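Long-range contacts in DegV domain-containing protein Cgl2349/cg2579 (Corynebacterium glutamicum, PDB 3EGL), which binds long-chain fatty acids such as palmitate and may play a role in lipid transport or fatty acid metabolism: residues R7-S13 and D25-L31; S12-L16 and L102-G107; E39-S43 and T246-H250; L50-A55 and A85-F89; V196-Q200 and L227-L232. All blocks are in the same frame, centred on the assembly; numbering follows the deposited sequence.

Contact 1. Residues R7-S13 and D25-L31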
# COMPACT_ATOMS: atom_id res chain seq x y z
N ARG A 7 -12.41 -7.99 -12.62
CA ARG A 7 -10.99 -7.85 -12.80
C ARG A 7 -10.44 -6.82 -11.82
O ARG A 7 -11.05 -5.77 -11.64
CB ARG A 7 -10.65 -7.43 -14.24
CG ARG A 7 -11.08 -8.43 -15.32
CD ARG A 7 -10.02 -8.42 -16.39
NE ARG A 7 -9.36 -9.69 -16.35
CZ ARG A 7 -8.07 -9.92 -16.23
NH1 ARG A 7 -7.18 -8.96 -16.16
NH2 ARG A 7 -7.69 -11.18 -16.20
N VAL A 8 -9.30 -7.14 -11.21
CA VAL A 8 -8.70 -6.27 -10.20
C VAL A 8 -7.44 -5.57 -10.70
O VAL A 8 -6.58 -6.19 -11.34
CB VAL A 8 -8.40 -7.06 -8.92
CG1 VAL A 8 -7.74 -6.15 -7.83
CG2 VAL A 8 -9.70 -7.69 -8.38
N ILE A 9 -7.35 -4.28 -10.43
CA ILE A 9 -6.24 -3.43 -10.88
C ILE A 9 -5.74 -2.64 -9.70
O ILE A 9 -6.54 -2.06 -8.95
CB ILE A 9 -6.68 -2.40 -11.96
CG1 ILE A 9 -7.41 -3.11 -13.11
CG2 ILE A 9 -5.46 -1.65 -12.53
CD1 ILE A 9 -7.73 -2.16 -14.35
N VAL A 10 -4.42 -2.61 -9.55
CA VAL A 10 -3.75 -1.76 -8.56
C VAL A 10 -2.64 -1.01 -9.30
O VAL A 10 -2.39 -1.26 -10.46
CB VAL A 10 -3.07 -2.56 -7.36
CG1 VAL A 10 -4.06 -3.39 -6.63
CG2 VAL A 10 -1.94 -3.46 -7.86
N ASP A 11 -1.98 -0.10 -8.59
CA ASP A 11 -0.81 0.54 -9.12
C ASP A 11 0.41 -0.09 -8.42
O ASP A 11 0.25 -0.97 -7.54
CB ASP A 11 -0.91 2.06 -9.02
CG ASP A 11 -1.04 2.57 -7.57
OD1 ASP A 11 -0.03 2.43 -6.83
OD2 ASP A 11 -2.11 3.14 -7.18
N SER A 12 1.62 0.34 -8.81
CA SER A 12 2.84 -0.28 -8.31
C SER A 12 3.04 -0.02 -6.80
O SER A 12 3.68 -0.81 -6.12
CB SER A 12 4.06 0.19 -9.11
OG SER A 12 4.19 1.58 -8.87
N SER A 13 2.49 1.09 -6.30
CA SER A 13 2.58 1.37 -4.87
C SER A 13 1.98 0.28 -3.96
O SER A 13 2.32 0.24 -2.77
CB SER A 13 1.98 2.73 -4.48
OG SER A 13 0.57 2.70 -4.59
N ASP A 25 -3.76 -12.87 -11.42
CA ASP A 25 -4.34 -12.10 -12.52
C ASP A 25 -4.77 -10.67 -12.09
O ASP A 25 -5.83 -10.13 -12.50
CB ASP A 25 -5.49 -12.88 -13.12
CG ASP A 25 -5.77 -12.50 -14.54
OD1 ASP A 25 -5.02 -11.72 -15.15
OD2 ASP A 25 -6.77 -12.99 -15.09
N ILE A 26 -3.96 -10.09 -11.22
CA ILE A 26 -4.16 -8.72 -10.82
C ILE A 26 -3.32 -7.86 -11.78
O ILE A 26 -2.14 -8.12 -11.97
CB ILE A 26 -3.71 -8.51 -9.36
CG1 ILE A 26 -4.63 -9.31 -8.43
CG2 ILE A 26 -3.70 -7.02 -8.98
CD1 ILE A 26 -4.19 -9.32 -6.97
N THR A 27 -3.95 -6.85 -12.38
CA THR A 27 -3.25 -5.95 -13.27
C THR A 27 -2.54 -4.89 -12.42
O THR A 27 -3.16 -4.25 -11.53
CB THR A 27 -4.25 -5.27 -14.25
OG1 THR A 27 -5.01 -6.27 -14.93
CG2 THR A 27 -3.53 -4.42 -15.31
N VAL A 28 -1.24 -4.71 -12.70
CA VAL A 28 -0.44 -3.67 -12.04
C VAL A 28 -0.11 -2.48 -13.00
O VAL A 28 0.44 -2.70 -14.07
CB VAL A 28 0.84 -4.30 -11.41
CG1 VAL A 28 1.69 -3.23 -10.67
CG2 VAL A 28 0.44 -5.49 -10.47
N ILE A 29 -0.49 -1.25 -12.65
CA ILE A 29 -0.05 -0.09 -13.45
C ILE A 29 1.03 0.63 -12.69
O ILE A 29 0.81 1.02 -11.54
CB ILE A 29 -1.17 0.96 -13.70
CG1 ILE A 29 -2.49 0.29 -13.94
CG2 ILE A 29 -0.82 1.88 -14.91
CD1 ILE A 29 -3.60 1.26 -13.81
N ASN A 30 2.16 0.87 -13.33
CA ASN A 30 3.28 1.56 -12.67
C ASN A 30 3.13 3.07 -12.52
O ASN A 30 2.89 3.78 -13.50
CB ASN A 30 4.59 1.26 -13.42
CG ASN A 30 5.00 -0.20 -13.29
OD1 ASN A 30 4.55 -0.91 -12.39
ND2 ASN A 30 5.83 -0.67 -14.22
N LEU A 31 3.34 3.57 -11.30
CA LEU A 31 3.53 5.02 -11.07
C LEU A 31 4.85 5.48 -11.75
O LEU A 31 5.64 4.64 -12.18
CB LEU A 31 3.59 5.32 -9.58
CG LEU A 31 2.38 4.83 -8.79
CD1 LEU A 31 2.54 4.98 -7.23
CD2 LEU A 31 1.16 5.57 -9.33
O HOH W 1 -6.83 -7.66 -13.49
O HOH W 2 -8.19 -9.73 -11.29

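Contact 2. Residues S12-L16 and L102-G107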
# COMPACT_ATOMS: atom_id res chain seq x y z
N SER A 12 1.62 0.34 -8.81
CA SER A 12 2.84 -0.28 -8.31
C SER A 12 3.04 -0.02 -6.80
O SER A 12 3.68 -0.81 -6.12
CB SER A 12 4.06 0.19 -9.11
OG SER A 12 4.19 1.58 -8.87
N SER A 13 2.49 1.09 -6.30
CA SER A 13 2.58 1.37 -4.87
C SER A 13 1.98 0.28 -3.96
O SER A 13 2.32 0.24 -2.77
CB SER A 13 1.98 2.73 -4.48
OG SER A 13 0.57 2.70 -4.59
N ALA A 14 1.11 -0.59 -4.49
CA ALA A 14 0.61 -1.69 -3.65
C ALA A 14 1.73 -2.67 -3.22
O ALA A 14 1.51 -3.47 -2.31
CB ALA A 14 -0.56 -2.47 -4.33
N CYS A 15 2.86 -2.66 -3.93
CA CYS A 15 4.00 -3.55 -3.66
C CYS A 15 3.79 -5.06 -3.86
O CYS A 15 4.51 -5.86 -3.25
CB CYS A 15 4.57 -3.33 -2.25
SG CYS A 15 5.13 -1.63 -1.98
N LEU A 16 2.83 -5.46 -4.67
CA LEU A 16 2.62 -6.88 -4.83
C LEU A 16 3.84 -7.43 -5.52
O LEU A 16 4.33 -6.84 -6.47
CB LEU A 16 1.40 -7.20 -5.67
CG LEU A 16 0.05 -6.96 -5.00
CD1 LEU A 16 -1.00 -7.05 -6.11
CD2 LEU A 16 -0.21 -7.98 -3.89
N LEU A 102 -1.58 2.75 1.33
CA LEU A 102 -0.63 2.43 0.28
C LEU A 102 0.08 1.15 0.68
O LEU A 102 -0.01 0.71 1.86
CB LEU A 102 0.38 3.58 0.13
CG LEU A 102 1.45 3.73 1.22
CD1 LEU A 102 2.39 4.86 0.85
CD2 LEU A 102 0.86 3.94 2.62
N GLY A 103 0.79 0.55 -0.27
CA GLY A 103 1.59 -0.62 0.05
C GLY A 103 0.74 -1.85 0.21
O GLY A 103 -0.41 -1.91 -0.28
N MSE A 104 1.29 -2.86 0.88
CA MSE A 104 0.58 -4.12 1.00
C MSE A 104 -0.74 -4.14 1.83
O MSE A 104 -1.50 -5.12 1.74
CB MSE A 104 1.55 -5.20 1.48
CG MSE A 104 2.48 -5.72 0.41
SE MSE A 104 1.49 -6.71 -0.97
CE MSE A 104 0.70 -8.05 0.22
N ALA A 105 -1.08 -3.10 2.58
CA ALA A 105 -2.48 -3.06 3.06
C ALA A 105 -3.44 -3.04 1.81
O ALA A 105 -4.43 -3.81 1.72
CB ALA A 105 -2.72 -1.89 4.00
N VAL A 106 -3.10 -2.22 0.83
CA VAL A 106 -3.80 -2.23 -0.45
C VAL A 106 -3.59 -3.51 -1.25
O VAL A 106 -4.58 -4.12 -1.71
CB VAL A 106 -3.41 -1.01 -1.28
CG1 VAL A 106 -4.17 -1.00 -2.61
CG2 VAL A 106 -3.71 0.27 -0.45
N GLY A 107 -2.33 -3.94 -1.44
CA GLY A 107 -2.07 -5.24 -2.05
C GLY A 107 -2.89 -6.34 -1.39
O GLY A 107 -3.50 -7.15 -2.08
O HOH W 3 -0.93 1.26 -2.92

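Contact 3. Residues E39-S43 and T246-H250. With PLM (palmitic acid), chain D.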
# COMPACT_ATOMS: atom_id res chain seq x y z
N GLU A 39 18.41 14.70 -9.51
CA GLU A 39 17.31 14.27 -8.63
C GLU A 39 16.27 13.34 -9.27
O GLU A 39 15.93 13.44 -10.46
CB GLU A 39 16.63 15.48 -7.93
CG GLU A 39 17.48 16.19 -6.84
CD GLU A 39 18.58 15.28 -6.25
OE1 GLU A 39 18.28 14.34 -5.47
OE2 GLU A 39 19.77 15.50 -6.60
N ARG A 40 15.81 12.40 -8.46
CA ARG A 40 14.69 11.58 -8.83
C ARG A 40 13.42 12.26 -8.35
O ARG A 40 13.40 12.89 -7.30
CB ARG A 40 14.83 10.18 -8.25
CG ARG A 40 15.66 9.32 -9.13
CD ARG A 40 15.73 7.91 -8.65
NE ARG A 40 16.64 7.13 -9.49
CZ ARG A 40 17.98 7.20 -9.43
NH1 ARG A 40 18.60 8.03 -8.59
NH2 ARG A 40 18.71 6.42 -10.23
N SER A 41 12.37 12.17 -9.16
CA SER A 41 11.05 12.58 -8.70
C SER A 41 9.99 11.64 -9.24
O SER A 41 10.28 10.74 -10.05
CB SER A 41 10.73 14.03 -9.05
OG SER A 41 10.79 14.18 -10.44
N THR A 42 8.77 11.85 -8.76
CA THR A 42 7.70 10.92 -9.02
C THR A 42 6.43 11.62 -9.43
O THR A 42 6.26 12.79 -9.22
CB THR A 42 7.42 9.98 -7.81
OG1 THR A 42 6.71 10.68 -6.78
CG2 THR A 42 8.72 9.40 -7.26
N SER A 43 5.52 10.85 -9.98
CA SER A 43 4.33 11.38 -10.56
C SER A 43 3.21 10.34 -10.43
O SER A 43 3.42 9.13 -10.62
CB SER A 43 4.68 11.63 -12.00
OG SER A 43 3.60 12.17 -12.66
N THR A 246 9.01 3.67 -6.81
CA THR A 246 8.39 4.98 -6.75
C THR A 246 8.31 5.47 -5.32
O THR A 246 8.55 6.66 -5.06
CB THR A 246 6.99 5.00 -7.38
OG1 THR A 246 7.08 4.50 -8.72
CG2 THR A 246 6.45 6.43 -7.46
N LEU A 247 7.97 4.57 -4.41
CA LEU A 247 7.94 4.91 -3.02
C LEU A 247 9.35 5.04 -2.45
O LEU A 247 9.58 5.83 -1.55
CB LEU A 247 7.09 3.93 -2.21
CG LEU A 247 5.69 3.63 -2.78
CD1 LEU A 247 5.00 2.55 -1.92
CD2 LEU A 247 4.83 4.91 -2.89
N ALA A 248 10.30 4.28 -2.99
CA ALA A 248 11.67 4.25 -2.46
C ALA A 248 12.30 5.60 -2.66
O ALA A 248 13.12 6.06 -1.82
CB ALA A 248 12.52 3.17 -3.11
N VAL A 249 11.88 6.28 -3.73
CA VAL A 249 12.30 7.67 -3.92
C VAL A 249 12.01 8.52 -2.66
O VAL A 249 12.83 9.36 -2.26
CB VAL A 249 11.60 8.32 -5.13
CG1 VAL A 249 11.92 9.82 -5.14
CG2 VAL A 249 11.97 7.61 -6.47
N HIS A 250 10.86 8.29 -2.02
CA HIS A 250 10.45 9.13 -0.91
C HIS A 250 10.73 8.55 0.47
O HIS A 250 10.71 9.28 1.46
CB HIS A 250 8.98 9.51 -1.04
CG HIS A 250 8.66 10.24 -2.31
ND1 HIS A 250 9.19 11.48 -2.62
CD2 HIS A 250 7.84 9.91 -3.35
CE1 HIS A 250 8.72 11.88 -3.79
NE2 HIS A 250 7.91 10.93 -4.26
C1 PLM D . 3.16 10.31 -6.82
O1 PLM D . 2.00 10.69 -6.57
O2 PLM D . 4.00 11.17 -7.13
C2 PLM D . 3.58 8.87 -6.73
C3 PLM D . 3.45 8.43 -5.27
C4 PLM D . 4.55 8.88 -4.34
C5 PLM D . 3.97 8.73 -2.93
C6 PLM D . 5.00 8.98 -1.86
C7 PLM D . 4.32 8.85 -0.51
C8 PLM D . 5.29 8.66 0.67
C9 PLM D . 5.84 7.23 0.68
CA PLM D . 6.33 6.79 2.07
CB PLM D . 7.28 5.61 2.01
CC PLM D . 6.74 4.31 1.41
CD PLM D . 6.13 3.42 2.49
CE PLM D . 6.17 1.95 2.15
CF PLM D . 4.76 1.40 1.91
CG PLM D . 4.11 0.76 3.13

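Contact 4. Residues L50-A55 and A85-F89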
# COMPACT_ATOMS: atom_id res chain seq x y z
N LEU A 50 -5.23 6.01 -17.05
CA LEU A 50 -6.17 5.15 -16.37
C LEU A 50 -7.36 4.78 -17.27
O LEU A 50 -7.81 3.62 -17.25
CB LEU A 50 -6.62 5.76 -15.03
CG LEU A 50 -5.53 5.72 -13.96
CD1 LEU A 50 -5.86 6.64 -12.79
CD2 LEU A 50 -5.34 4.26 -13.48
N ALA A 51 -7.83 5.73 -18.09
CA ALA A 51 -8.90 5.42 -19.02
C ALA A 51 -8.48 4.23 -19.90
O ALA A 51 -9.25 3.29 -20.08
CB ALA A 51 -9.28 6.61 -19.88
N ALA A 52 -7.24 4.28 -20.40
CA ALA A 52 -6.70 3.24 -21.26
C ALA A 52 -6.59 1.94 -20.50
O ALA A 52 -7.00 0.88 -20.97
CB ALA A 52 -5.34 3.64 -21.83
N SER A 53 -6.07 2.03 -19.30
CA SER A 53 -5.81 0.86 -18.55
C SER A 53 -7.14 0.14 -18.16
O SER A 53 -7.25 -1.10 -18.26
CB SER A 53 -5.06 1.31 -17.33
OG SER A 53 -4.64 0.18 -16.66
N TYR A 54 -8.14 0.93 -17.76
CA TYR A 54 -9.45 0.40 -17.34
C TYR A 54 -10.22 -0.18 -18.54
O TYR A 54 -10.90 -1.21 -18.41
CB TYR A 54 -10.30 1.50 -16.68
CG TYR A 54 -9.75 2.08 -15.36
CD1 TYR A 54 -8.75 1.42 -14.65
CD2 TYR A 54 -10.29 3.27 -14.82
CE1 TYR A 54 -8.26 1.93 -13.45
CE2 TYR A 54 -9.84 3.79 -13.61
CZ TYR A 54 -8.82 3.12 -12.94
OH TYR A 54 -8.34 3.62 -11.78
N ALA A 55 -10.15 0.50 -19.68
CA ALA A 55 -10.90 0.07 -20.85
C ALA A 55 -10.32 -1.25 -21.26
O ALA A 55 -11.04 -2.16 -21.65
CB ALA A 55 -10.77 1.06 -21.99
N ALA A 85 -11.24 9.01 -14.78
CA ALA A 85 -11.26 7.94 -15.82
C ALA A 85 -12.47 7.01 -15.67
O ALA A 85 -13.09 6.61 -16.67
CB ALA A 85 -9.96 7.12 -15.84
N ALA A 86 -12.81 6.65 -14.43
CA ALA A 86 -13.95 5.78 -14.18
C ALA A 86 -15.28 6.40 -14.71
O ALA A 86 -16.14 5.67 -15.19
CB ALA A 86 -14.06 5.43 -12.72
N ALA A 87 -15.42 7.72 -14.68
CA ALA A 87 -16.66 8.35 -15.09
C ALA A 87 -16.81 8.30 -16.61
O ALA A 87 -17.79 8.78 -17.17
CB ALA A 87 -16.71 9.78 -14.58
N VAL A 88 -15.81 7.76 -17.29
CA VAL A 88 -15.88 7.73 -18.73
C VAL A 88 -16.64 6.45 -19.19
O VAL A 88 -17.09 6.36 -20.31
CB VAL A 88 -14.44 7.90 -19.34
CG1 VAL A 88 -13.93 6.61 -19.92
CG2 VAL A 88 -14.46 8.87 -20.42
N PHE A 89 -16.81 5.48 -18.30
CA PHE A 89 -17.49 4.23 -18.64
C PHE A 89 -18.92 4.27 -18.14
O PHE A 89 -19.29 5.15 -17.42
CB PHE A 89 -16.70 3.03 -18.08
CG PHE A 89 -15.28 3.02 -18.54
CD1 PHE A 89 -14.95 2.53 -19.81
CD2 PHE A 89 -14.28 3.60 -17.77
CE1 PHE A 89 -13.59 2.58 -20.30
CE2 PHE A 89 -12.91 3.67 -18.24
CZ PHE A 89 -12.57 3.16 -19.50

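Contact 5. Residues V196-Q200 and L227-L232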
# COMPACT_ATOMS: atom_id res chain seq x y z
N VAL A 196 7.33 -3.42 16.96
CA VAL A 196 6.86 -4.72 17.47
C VAL A 196 5.84 -4.49 18.59
O VAL A 196 4.75 -5.08 18.57
CB VAL A 196 8.05 -5.65 17.95
CG1 VAL A 196 7.53 -6.96 18.55
CG2 VAL A 196 9.01 -5.95 16.79
N GLU A 197 6.15 -3.57 19.50
CA GLU A 197 5.24 -3.19 20.57
C GLU A 197 3.85 -2.77 20.07
O GLU A 197 2.84 -3.34 20.49
CB GLU A 197 5.85 -2.11 21.46
CG GLU A 197 5.19 -1.99 22.83
CD GLU A 197 5.86 -0.98 23.75
OE1 GLU A 197 7.12 -0.93 23.84
OE2 GLU A 197 5.11 -0.23 24.41
N LEU A 198 3.81 -1.80 19.15
CA LEU A 198 2.56 -1.32 18.58
C LEU A 198 1.75 -2.42 17.89
O LEU A 198 0.52 -2.52 18.10
CB LEU A 198 2.80 -0.14 17.61
CG LEU A 198 3.45 1.14 18.22
CD1 LEU A 198 3.94 2.07 17.13
CD2 LEU A 198 2.52 1.92 19.26
N ALA A 199 2.42 -3.26 17.08
CA ALA A 199 1.70 -4.31 16.35
C ALA A 199 1.14 -5.34 17.32
O ALA A 199 -0.01 -5.77 17.19
CB ALA A 199 2.61 -5.00 15.33
N GLN A 200 1.95 -5.68 18.32
CA GLN A 200 1.51 -6.57 19.37
C GLN A 200 0.28 -6.06 20.11
O GLN A 200 -0.68 -6.81 20.25
CB GLN A 200 2.65 -6.89 20.34
CG GLN A 200 2.33 -8.10 21.14
CD GLN A 200 3.45 -8.54 22.06
OE1 GLN A 200 4.62 -8.55 21.68
NE2 GLN A 200 3.08 -8.96 23.29
N LEU A 227 11.78 -10.66 14.93
CA LEU A 227 11.24 -10.00 16.12
C LEU A 227 9.71 -10.13 16.19
O LEU A 227 9.17 -10.46 17.25
CB LEU A 227 11.64 -8.53 16.20
CG LEU A 227 13.10 -8.22 16.58
CD1 LEU A 227 13.35 -6.72 16.42
CD2 LEU A 227 13.49 -8.72 18.00
N LEU A 228 9.04 -9.93 15.06
CA LEU A 228 7.57 -9.96 14.96
C LEU A 228 7.00 -11.38 15.14
O LEU A 228 5.96 -11.55 15.78
CB LEU A 228 7.09 -9.34 13.62
CG LEU A 228 7.19 -7.81 13.44
CD1 LEU A 228 6.99 -7.38 11.99
CD2 LEU A 228 6.22 -7.04 14.32
N ARG A 229 7.65 -12.38 14.53
CA ARG A 229 7.39 -13.80 14.82
C ARG A 229 7.33 -14.14 16.31
O ARG A 229 6.37 -14.75 16.77
CB ARG A 229 8.45 -14.70 14.19
CG ARG A 229 8.19 -15.00 12.77
CD ARG A 229 9.08 -16.07 12.18
NE ARG A 229 8.90 -16.01 10.73
CZ ARG A 229 7.86 -16.53 10.08
NH1 ARG A 229 6.92 -17.20 10.75
NH2 ARG A 229 7.76 -16.40 8.76
N ASN A 230 8.35 -13.74 17.06
CA ASN A 230 8.34 -14.02 18.50
C ASN A 230 7.24 -13.30 19.22
O ASN A 230 6.72 -13.80 20.20
CB ASN A 230 9.68 -13.65 19.15
CG ASN A 230 10.87 -14.29 18.46
OD1 ASN A 230 10.78 -15.42 17.93
ND2 ASN A 230 11.99 -13.56 18.43
N ALA A 231 6.89 -12.10 18.77
CA ALA A 231 5.97 -11.30 19.57
C ALA A 231 4.48 -11.44 19.22
O ALA A 231 3.62 -11.23 20.07
CB ALA A 231 6.41 -9.87 19.57
N LEU A 232 4.16 -11.81 17.98
CA LEU A 232 2.79 -11.81 17.52
C LEU A 232 2.11 -13.12 17.83
O LEU A 232 2.80 -14.13 17.91
CB LEU A 232 2.74 -11.51 16.01
CG LEU A 232 2.31 -10.09 15.63
CD1 LEU A 232 2.67 -9.06 16.69
CD2 LEU A 232 2.89 -9.69 14.29

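Contact 1. Residues R7-S13 and D25-L31
I9 and T27 stand side by side on one face of two parallel strands and point the same way, with I9 CG1 4.0 Å from T27 CB. Further along that face I9 meets I29 at a slant, CG2 against CD1 at 3.7 Å. Beta-branched residues suit both places, since their branches cover the sheet face close to the backbone. On the other face V10 CG2 touches I26 CG2 and V28 CG2, each 4.1 Å away. Between these layers, T27 N donates to V8 O, V10 N to T27 O and I29 N to V10 O. Where strand 7-11 ends, S12 turns its OG in between its own N and carbonyl carbon (chi1 65°), and L31 N donates to this OG at 3.3 Å; D244 is a second partner of the hydroxyl. At the other end a water joins V8 O, D25 O and T27 OG1, while the salt bridge of R7 to D25 is modelled too short to be trusted. The two strands belong to a beta-alpha-beta unit with helix 18-23. Helix 47-60 covers the face of I9 and I29, helix 104-116 that of V8, V10 and I26, and strand 66-69 flanks strand 7-11.

Contact 2. Residues S12-L16 and L102-G107
S13 and G103 supply the one direct hydrogen bond, a weak one: G103 N points to S13 O at 2.9 Å, bent to 121°. A water also bridges the two, donating to S13 OG and accepting from G103 N; D11 is the other partner of the serine hydroxyl, though modelled doubtfully close. G103 is the N-cap of helix 104-116, and its O takes the N-H of G107 in the first turn; its positive phi, 76°, is one that glycine adopts easily. CH...O contacts form a second group. G103 CA lies 3.0 Å from S13 O, and M104 CA approaches A14 O, so the backbones come together with little between them. Van der Waals packing makes the third. A14 CB, small enough for a tight approach, sits 3.7 Å from G107 N, and L16 CD2 reaches G107 CA at 3.8 Å, the bare glycine letting loop and helix close up. Selenomethionine M104, bent at chi2 and chi3, curls back to put SE 3.6 Å from L16 CD2, the two side chains crossing at about a right angle. The loop follows strand 7-11; strand 237-242 packs on C15 and M104, strand 26-35 on L16, and strand 137-142 on L102 and A105.

Contact 3. Residues E39-S43 and T246-H250
Strand 40-43 passes helix 246-250 at 127° with the axes 8.2 Å apart, which brings the T42 side chain onto the helix between T246, V249 and H250. Its hydroxyl lies between the backbone N and the carbonyl carbon (chi1 76°), and from there works in two directions. H250 NE2 donates to T42 OG1 at 2.8 Å, the hydroxyl sitting at the edge of the imidazole only 7° out of its plane. T42 OG1 in turn donates to O2 of the bound palmitate, also at 2.8 Å. A threonine suits this relay because one atom can accept and donate at once, while its methyl serves the apolar side: CG2 rests 3.7 Å from V249 CB. This is the fatty-acid site of the DegV fold, where S76 OG is also hydrogen-bonded to the palmitate and the acyl chain passes by H250 and L247. V249 CG1 covers one face of the imidazole, over its centre. H250 CD2 also meets the lipid chain, 3.3 Å from C6. Beyond it L247 CB touches CC of palmitate at 3.7 Å, and nearer the carboxylate T246 CG2 comes within 3.8 Å of C2.

Contact 4. Residues L50-A55 and A85-F89
Y54 and F89 are the two rings of this contact, and each turns part of its rim toward the other segment. The setting is one helical layer of the alpha-beta-alpha sandwich: helix 47-60 packs beside the end of helix 78-86, with strand 94-97 of the five-stranded sheet against Y54, A86 and F89. L50 CB, one helical turn earlier, lies 4.0 Å above one face of the Y54 ring and toward its rim, while A86 N and F89 CE2 are near the ring plane at the edge. A face of F89 is covered by its neighbour V88, whose CG1 is likewise offset toward the rim, and A51 O sits at the ring's edge, in plane, 3.4 Å from CZ. Alanine lets the helices come close. A85 CB fits over the first turn of segment 50-55, 3.4 Å from A51 N and 3.7 Å from L50 CB, and approaches the Y54 ring obliquely. A type I turn from A86 to F89 then ends the helix and swings the phenylalanine back over the partner, where its CE2 touches Y54 CB at 3.7 Å. The tyrosine OH is hydrogen-bonded to H70, whose other ring nitrogen pairs with D11, so Y54 reaches the C-terminal ends of the central strands 7-11 and 66-69. Next to Y54 on the helix, the A55 methyl (CB) takes F89 CE1 at 3.6 Å.

Contact 5. Residues V196-Q200 and L227-L232
Two neighbouring helices on the six-stranded sheet pack here: helix 196-203 and helix 224-231 run in roughly the same direction, their axes 10.0 Å apart and inclined at 37°. V196 faces the partner helix. Its CG1, anti to the backbone N (chi1 176°), presses on A231 CB at 3.3 Å, and its CG2 meets L227 CB at 3.7 Å and L228 CD2 at 3.9 Å. V196 and L228 lie antiparallel and overlap, whereas L227 meets V196 crosswise. A231 and A199 suit their places by being small; A199 CB sits 4.3 Å from L228 CD2 and lets the longer leucine lie over it. One turn on, Q200 stretches its extended chain along A231, with OE1 3.1 Å from A231 CB. OE1 as modelled faces A231 O at 3.3 Å, but both are acceptors, so no hydrogen bond joins them. L232, the first residue to leave the helix, tucks CD1 in 3.8 Å from Q200 N. Beneath the helices, L228 and L232 rest on strand 209-215 and A199 on W140 of strand 137-142. Helix 224-231 connects the parallel strands 209-215 and 237-242, so this is the helix of a beta-alpha-beta crossover packed against a neighbour on the same sheet.

In the fold
From the N terminus, contact 1 closes the first short loop, a beta-alpha-beta unit. Its residues S12 and S13 also start contact 2, which reaches much further, to the helix that G103 caps. Contact 3 opens on strand 40-43, before contact 2 has closed, so the two cross. Contact 4 falls within the spans of both and binds two helices of the same layer; its Y54 and L50 touch I9 and I29 of contact 1. The closing helix of contact 3, far along the chain, lies by S12 and S13 and links the five-stranded part to the C-terminal half. Contact 5, in the six-stranded part, lies within the span of contact 3, about 30 Å from contact 4 between nearest atoms.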